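Local structure of putative lipoprotein (Campylobacter jejuni subsp. jejuni, 2G5G) at residues Gly139-Arg144 / Gln198-Arg203; Gln170-Ile175 / Lys192-Gln197. The protein binds heme as a cofacial pair linked to its dimerization and probably serves bacterial heme transport as a ChaN-family lipoprotein. One frame throughout, in Å; residues are numbered along the deposited sequence.

Contact 1 (Gly139-Arg144 / Gln198-Arg203); sequences GANLSR and QFKDRR
Leu142 lies against helix 198-203 and carries most of the apolar contact. Its CD2 packs on CB of Phe199 at 3.8 Å and rests at the same distance from CG of Lys200. Its other branch turns to Arg203. CD1 stands 3.7 Å above the guanidinium plane of Arg203, over its centre, and also touches CB of that residue. The arginine chain makes this possible by folding back: chi2 (65°) and chi3 (56°) are both bent, which brings the flat group beside the leucine. Helix 144-151 adds Ile147 and Ile150 to the packing around Leu142.

No hydrogen bond crosses between the segments. Aliphatic carbons meet oxygens instead: CG of Arg203 lies 3.2 Å from O of Ala140, and CG of Lys200 lies 3.5 Å from OD1 of Asn141. That OD1 accepts from N of Leu142 (2.8 Å), a bent bond (134°) that holds the carboxamide against the next residue. ND2 of Asn141 donates to a water at 3.0 Å and also to O of Glu83. NZ of Lys200 reaches the same water weakly.

Both charged ends are used beyond the segments. Arg203 forms a salt bridge with Glu146, and Lys200 NZ hydrogen-bonds a heme propionate. The aliphatic stems thus join the end of strand 137-141, outermost in this chain's sheet, and the loop after it to helix 187-210, while their cationic ends serve a carboxylate and a heme.

Contact 2 (Gln170-Ile175 / Lys192-Gln197); sequences QLFDII and KLVEIQ. With HEM (protoporphyrin IX containing Fe), chain B.
Val194 sets its CG2 almost on the backbone of the facing helix, 3.5 Å from CA of Phe172. N and CA of Phe172 are equally near this methyl. The CA atoms of Phe172 and Val194 are 5.9 Å apart, the nearest pair between the segments. The other branch, CG1, meets CB of Leu171 at 4.0 Å. The helix segments cross steeply, at 114°, with axes 9.2 Å apart.

Ile175 packs one turn on from Leu171. Its CG2 touches CD1 of Leu193 at 3.7 Å. Its CG1 is anti to the carbonyl carbon (chi1 -65°), and the extended chain beyond it carries CD1 to the backbone O of Leu193. At the other end, CD2 of Leu171 packs on CG of Gln197 at 3.8 Å. No hydrogen bond crosses between the segments.

The same leucine that meets Ile175 also faces the heme: CD1 of Leu193 lies 3.5 Å from heme CMC. Ile196 places CD1 4.0 Å from heme CAB and takes no part in the helix crossing. Helix 165-179 thus backs helix 187-210, whose Leu193 and Ile196 form part of the apolar side of the heme pocket of this ChaN-family protein.

Contacts 1 and 2 use successive turns of helix 187-210, and their centres are about 14 Å apart. Both segments of contact 2 fall between those of contact 1 in the sequence. The two meet directly where CD2 of Leu142 lies 4.2 Å from the backbone O of Ile196. Contact 1 ties the helix to the outermost strand of this chain's sheet, 137-141. Contact 2 lies farther from the chain centre, where helix 165-179 packs on helix 187-210. They reach different hemes of the pair: contact 2 meets one through Leu193 and Ile196, and Lys200 of contact 1 bonds a propionate of the other. The heme beside Leu193 is hydrogen-bonded by Lys200 of the second subunit, consistent with heme binding linked to dimerization.

Contact 1 (Gly139-Arg144 / Gln198-Arg203)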
loop_
_atom_site.group_PDB
_atom_site.type_symbol
_atom_site.label_atom_id
_atom_site.label_comp_id
_atom_site.label_asym_id
_atom_site.label_seq_id
_atom_site.Cartn_x
_atom_site.Cartn_y
_atom_site.Cartn_z
ATOM N N GLY A 139 16.684 4.338 -16.580
ATOM C CA GLY A 139 15.614 4.283 -15.562
ATOM C C GLY A 139 14.768 5.536 -15.649
ATOM O O GLY A 139 15.300 6.642 -15.625
ATOM N N ALA A 140 13.448 5.373 -15.824
ATOM C CA ALA A 140 12.577 6.516 -16.089
ATOM C C ALA A 140 11.831 6.946 -14.852
ATOM O O ALA A 140 11.416 8.091 -14.738
ATOM C CB ALA A 140 11.563 6.175 -17.244
ATOM N N ASN A 141 11.678 6.026 -13.907
ATOM C CA ASN A 141 10.656 6.155 -12.858
ATOM C C ASN A 141 11.162 6.640 -11.475
ATOM O O ASN A 141 12.372 6.759 -11.219
ATOM C CB ASN A 141 9.992 4.774 -12.696
ATOM C CG ASN A 141 8.494 4.853 -12.342
ATOM O OD1 ASN A 141 8.000 5.873 -11.879
ATOM N ND2 ASN A 141 7.788 3.753 -12.568
ATOM N N LEU A 142 10.210 6.918 -10.593
ATOM C CA LEU A 142 10.443 7.059 -9.150
ATOM C C LEU A 142 11.033 5.783 -8.534
ATOM O O LEU A 142 10.735 4.691 -8.995
ATOM C CB LEU A 142 9.095 7.288 -8.458
ATOM C CG LEU A 142 8.627 8.681 -8.030
ATOM C CD1 LEU A 142 9.298 9.860 -8.731
ATOM C CD2 LEU A 142 7.091 8.746 -8.090
ATOM N N SER A 143 11.830 5.919 -7.472
ATOM C CA SER A 143 12.199 4.748 -6.655
ATOM C C SER A 143 11.040 4.351 -5.709
ATOM O O SER A 143 10.154 5.154 -5.454
ATOM C CB SER A 143 13.444 5.048 -5.812
ATOM O OG SER A 143 13.175 6.083 -4.899
ATOM N N ARG A 144 11.059 3.114 -5.213
ATOM C CA ARG A 144 10.167 2.650 -4.114
ATOM C C ARG A 144 10.130 3.639 -2.964
ATOM O O ARG A 144 9.057 4.033 -2.499
ATOM C CB ARG A 144 10.636 1.298 -3.558
ATOM C CG ARG A 144 10.451 0.097 -4.476
ATOM C CD ARG A 144 9.112 -0.588 -4.244
ATOM N NE ARG A 144 9.042 -1.882 -4.924
ATOM C CZ ARG A 144 9.467 -3.031 -4.396
ATOM N NH1 ARG A 144 10.007 -3.067 -3.178
ATOM N NH2 ARG A 144 9.367 -4.153 -5.090
ATOM N N GLN A 198 0.776 11.025 -10.786
ATOM C CA GLN A 198 1.178 12.354 -11.251
ATOM C C GLN A 198 2.691 12.566 -11.101
ATOM O O GLN A 198 3.363 13.067 -12.024
ATOM C CB GLN A 198 0.417 13.442 -10.471
ATOM C CG GLN A 198 -1.075 13.584 -10.870
ATOM C CD GLN A 198 -1.310 14.756 -11.795
ATOM O OE1 GLN A 198 -1.316 14.613 -13.033
ATOM N NE2 GLN A 198 -1.475 15.926 -11.216
ATOM N N PHE A 199 3.213 12.184 -9.929
ATOM C CA PHE A 199 4.655 12.212 -9.676
ATOM C C PHE A 199 5.468 11.280 -10.579
ATOM O O PHE A 199 6.548 11.679 -11.021
ATOM C CB PHE A 199 4.962 11.909 -8.197
ATOM C CG PHE A 199 4.980 13.128 -7.309
ATOM C CD1 PHE A 199 3.843 13.499 -6.581
ATOM C CD2 PHE A 199 6.139 13.870 -7.149
ATOM C CE1 PHE A 199 3.859 14.619 -5.751
ATOM C CE2 PHE A 199 6.163 14.991 -6.310
ATOM C CZ PHE A 199 5.016 15.356 -5.607
ATOM N N LYS A 200 4.983 10.053 -10.824
ATOM C CA LYS A 200 5.632 9.089 -11.722
ATOM C C LYS A 200 5.720 9.702 -13.113
ATOM O O LYS A 200 6.768 9.669 -13.750
ATOM C CB LYS A 200 4.848 7.771 -11.828
ATOM C CG LYS A 200 4.938 6.851 -10.585
ATOM C CD LYS A 200 3.997 5.663 -10.694
ATOM C CE LYS A 200 4.367 4.581 -9.652
ATOM N NZ LYS A 200 3.347 3.506 -9.696
ATOM N N ASP A 201 4.615 10.290 -13.557
ATOM C CA ASP A 201 4.527 10.932 -14.880
ATOM C C ASP A 201 5.493 12.101 -15.040
ATOM O O ASP A 201 6.152 12.243 -16.076
ATOM C CB ASP A 201 3.071 11.343 -15.120
ATOM C CG ASP A 201 2.197 10.153 -15.456
ATOM O OD1 ASP A 201 2.753 9.097 -15.862
ATOM O OD2 ASP A 201 0.952 10.242 -15.303
ATOM N N ARG A 202 5.639 12.881 -13.970
ATOM C CA ARG A 202 6.527 14.021 -13.927
ATOM C C ARG A 202 7.990 13.580 -14.051
ATOM O O ARG A 202 8.743 14.163 -14.825
ATOM C CB ARG A 202 6.317 14.807 -12.626
ATOM C CG ARG A 202 7.148 16.079 -12.502
ATOM C CD ARG A 202 6.875 17.048 -13.651
ATOM N NE ARG A 202 5.480 17.506 -13.750
ATOM C CZ ARG A 202 4.988 18.560 -13.095
ATOM N NH1 ARG A 202 5.759 19.274 -12.265
ATOM N NH2 ARG A 202 3.719 18.909 -13.258
ATOM N N ARG A 203 8.353 12.549 -13.297
ATOM C CA ARG A 203 9.724 12.006 -13.307
ATOM C C ARG A 203 10.083 11.402 -14.659
ATOM O O ARG A 203 11.116 11.766 -15.213
ATOM C CB ARG A 203 9.913 10.946 -12.214
ATOM C CG ARG A 203 11.235 10.134 -12.335
ATOM C CD ARG A 203 12.463 10.997 -12.145
ATOM N NE ARG A 203 12.421 11.715 -10.862
ATOM C CZ ARG A 203 12.727 11.179 -9.666
ATOM N NH1 ARG A 203 13.118 9.914 -9.543
ATOM N NH2 ARG A 203 12.635 11.934 -8.585
HETATM O O HOH W 1 4.967 2.753 -12.359
#

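Contact 2 (Gln170-Ile175 / Lys192-Gln197)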
loop_
_atom_site.group_PDB
_atom_site.type_symbol
_atom_site.label_atom_id
_atom_site.label_comp_id
_atom_site.label_asym_id
_atom_site.label_seq_id
_atom_site.Cartn_x
_atom_site.Cartn_y
_atom_site.Cartn_z
ATOM N N GLN A 170 -9.804 12.438 -13.893
ATOM C CA GLN A 170 -9.739 11.303 -14.811
ATOM C C GLN A 170 -8.872 10.209 -14.216
ATOM O O GLN A 170 -9.200 9.040 -14.331
ATOM C CB GLN A 170 -9.213 11.686 -16.199
ATOM C CG GLN A 170 -10.173 12.542 -17.034
ATOM C CD GLN A 170 -9.504 13.074 -18.303
ATOM O OE1 GLN A 170 -9.011 14.200 -18.333
ATOM N NE2 GLN A 170 -9.475 12.253 -19.342
ATOM N N LEU A 171 -7.750 10.601 -13.607
ATOM C CA LEU A 171 -6.860 9.650 -12.956
ATOM C C LEU A 171 -7.548 8.997 -11.740
ATOM O O LEU A 171 -7.399 7.805 -11.505
ATOM C CB LEU A 171 -5.556 10.346 -12.535
ATOM C CG LEU A 171 -4.478 10.502 -13.644
ATOM C CD1 LEU A 171 -3.280 11.266 -13.105
ATOM C CD2 LEU A 171 -4.035 9.169 -14.237
ATOM N N PHE A 172 -8.271 9.802 -10.975
ATOM C CA PHE A 172 -9.090 9.315 -9.838
ATOM C C PHE A 172 -9.997 8.149 -10.244
ATOM O O PHE A 172 -9.946 7.077 -9.628
ATOM C CB PHE A 172 -9.917 10.469 -9.287
ATOM C CG PHE A 172 -10.602 10.167 -7.973
ATOM C CD1 PHE A 172 -10.023 10.560 -6.766
ATOM C CD2 PHE A 172 -11.830 9.498 -7.946
ATOM C CE1 PHE A 172 -10.656 10.278 -5.539
ATOM C CE2 PHE A 172 -12.473 9.213 -6.728
ATOM C CZ PHE A 172 -11.885 9.606 -5.527
ATOM N N ASP A 173 -10.786 8.346 -11.306
ATOM C CA ASP A 173 -11.771 7.345 -11.759
ATOM C C ASP A 173 -11.124 6.132 -12.393
ATOM O O ASP A 173 -11.637 5.013 -12.298
ATOM C CB ASP A 173 -12.770 7.938 -12.770
ATOM C CG ASP A 173 -13.559 9.127 -12.224
ATOM O OD1 ASP A 173 -13.703 9.307 -10.985
ATOM O OD2 ASP A 173 -14.053 9.897 -13.069
ATOM N N ILE A 174 -10.006 6.351 -13.086
ATOM C CA ILE A 174 -9.260 5.236 -13.678
ATOM C C ILE A 174 -8.718 4.298 -12.593
ATOM O O ILE A 174 -8.797 3.075 -12.708
ATOM C CB ILE A 174 -8.087 5.753 -14.551
ATOM C CG1 ILE A 174 -8.610 6.240 -15.906
ATOM C CG2 ILE A 174 -7.035 4.661 -14.748
ATOM C CD1 ILE A 174 -7.600 7.071 -16.724
ATOM N N ILE A 175 -8.149 4.890 -11.550
ATOM C CA ILE A 175 -7.516 4.130 -10.490
ATOM C C ILE A 175 -8.594 3.461 -9.633
ATOM O O ILE A 175 -8.475 2.284 -9.259
ATOM C CB ILE A 175 -6.582 5.028 -9.651
ATOM C CG1 ILE A 175 -5.397 5.519 -10.522
ATOM C CG2 ILE A 175 -6.043 4.256 -8.445
ATOM C CD1 ILE A 175 -4.552 6.608 -9.863
ATOM N N LYS A 192 -4.199 9.787 -2.876
ATOM C CA LYS A 192 -2.787 9.488 -2.689
ATOM C C LYS A 192 -2.232 8.766 -3.917
ATOM O O LYS A 192 -1.122 9.054 -4.361
ATOM C CB LYS A 192 -2.571 8.600 -1.456
ATOM C CG LYS A 192 -2.546 9.310 -0.122
ATOM C CD LYS A 192 -2.180 8.305 0.958
ATOM C CE LYS A 192 -2.796 8.653 2.323
ATOM N NZ LYS A 192 -2.618 7.482 3.255
ATOM N N LEU A 193 -3.003 7.814 -4.426
ATOM C CA LEU A 193 -2.641 7.064 -5.609
ATOM C C LEU A 193 -2.607 7.968 -6.858
ATOM O O LEU A 193 -1.741 7.798 -7.713
ATOM C CB LEU A 193 -3.579 5.870 -5.813
ATOM C CG LEU A 193 -3.602 4.782 -4.727
ATOM C CD1 LEU A 193 -4.406 3.553 -5.196
ATOM C CD2 LEU A 193 -2.206 4.362 -4.272
ATOM N N VAL A 194 -3.538 8.919 -6.937
ATOM C CA VAL A 194 -3.535 9.923 -8.016
ATOM C C VAL A 194 -2.253 10.752 -7.975
ATOM O O VAL A 194 -1.593 10.911 -9.008
ATOM C CB VAL A 194 -4.775 10.851 -7.987
ATOM C CG1 VAL A 194 -4.619 11.987 -9.002
ATOM C CG2 VAL A 194 -6.038 10.064 -8.281
ATOM N N GLU A 195 -1.891 11.252 -6.790
ATOM C CA GLU A 195 -0.671 12.041 -6.632
ATOM C C GLU A 195 0.585 11.264 -6.986
ATOM O O GLU A 195 1.509 11.836 -7.589
ATOM C CB GLU A 195 -0.558 12.681 -5.246
ATOM C CG GLU A 195 -1.523 13.872 -5.069
ATOM C CD GLU A 195 -1.490 14.858 -6.249
ATOM O OE1 GLU A 195 -2.529 15.057 -6.934
ATOM O OE2 GLU A 195 -0.405 15.436 -6.489
ATOM N N ILE A 196 0.602 9.972 -6.648
ATOM C CA ILE A 196 1.712 9.079 -7.008
ATOM C C ILE A 196 1.839 8.883 -8.517
ATOM O O ILE A 196 2.967 8.875 -9.044
ATOM C CB ILE A 196 1.616 7.698 -6.304
ATOM C CG1 ILE A 196 1.981 7.839 -4.818
ATOM C CG2 ILE A 196 2.572 6.668 -6.932
ATOM C CD1 ILE A 196 1.406 6.724 -3.983
ATOM N N GLN A 197 0.704 8.692 -9.203
ATOM C CA GLN A 197 0.697 8.620 -10.691
ATOM C C GLN A 197 1.243 9.904 -11.297
ATOM O O GLN A 197 2.090 9.869 -12.206
ATOM C CB GLN A 197 -0.707 8.333 -11.222
ATOM C CG GLN A 197 -0.757 8.008 -12.696
ATOM C CD GLN A 197 -0.621 6.540 -13.023
ATOM O OE1 GLN A 197 -0.856 6.117 -14.172
ATOM N NE2 GLN A 197 -0.225 5.751 -12.050
HETATM C CHA HEM B . -2.258 1.203 4.351
HETATM C CHB HEM B . 1.779 2.286 1.791
HETATM C CHC HEM B . -0.505 1.458 -2.402
HETATM C CHD HEM B . -4.511 0.271 0.113
HETATM C C1A HEM B . -0.966 1.593 4.018
HETATM C C2A HEM B . 0.070 2.019 4.953
HETATM C C3A HEM B . 1.172 2.313 4.239
HETATM C C4A HEM B . 0.890 2.080 2.837
HETATM C CMA HEM B . 2.528 2.809 4.788
HETATM C CAA HEM B . -0.102 2.120 6.494
HETATM C CBA HEM B . -0.000 0.737 7.139
HETATM C CGA HEM B . -0.751 0.610 8.465
HETATM O O1A HEM B . -0.966 1.642 9.171
HETATM O O2A HEM B . -1.137 -0.542 8.823
HETATM C C1B HEM B . 1.506 2.270 0.435
HETATM C C2B HEM B . 2.349 2.778 -0.639
HETATM C C3B HEM B . 1.726 2.556 -1.805
HETATM C C4B HEM B . 0.460 1.886 -1.513
HETATM C CMB HEM B . 3.719 3.465 -0.457
HETATM C CAB HEM B . 2.278 2.948 -3.204
HETATM C CBB HEM B . 1.662 2.562 -4.329
HETATM C C1C HEM B . -1.781 1.042 -2.082
HETATM C C2C HEM B . -2.804 0.630 -3.027
HETATM C C3C HEM B . -3.900 0.299 -2.329
HETATM C C4C HEM B . -3.618 0.494 -0.917
HETATM C CMC HEM B . -2.635 0.577 -4.563
HETATM C CAC HEM B . -5.249 -0.199 -2.905
HETATM C CBC HEM B . -5.305 -1.263 -3.715
HETATM C C1D HEM B . -4.325 0.396 1.476
HETATM C C2D HEM B . -5.313 0.098 2.491
HETATM C C3D HEM B . -4.616 0.383 3.829
HETATM C C4D HEM B . -3.272 0.823 3.481
HETATM C CMD HEM B . -6.759 -0.401 2.265
HETATM C CAD HEM B . -5.226 0.226 5.243
HETATM C CBD HEM B . -4.325 -0.694 6.067
HETATM C CGD HEM B . -5.095 -1.885 6.583
HETATM O O1D HEM B . -4.904 -3.004 6.037
HETATM O O2D HEM B . -5.895 -1.727 7.547
HETATM N NA HEM B . -0.430 1.650 2.733
HETATM N NB HEM B . 0.372 1.731 -0.146
HETATM N NC HEM B . -2.316 0.937 -0.801
HETATM N ND HEM B . -3.160 0.814 2.102
HETATM FE FE HEM B . -1.437 1.463 0.918
#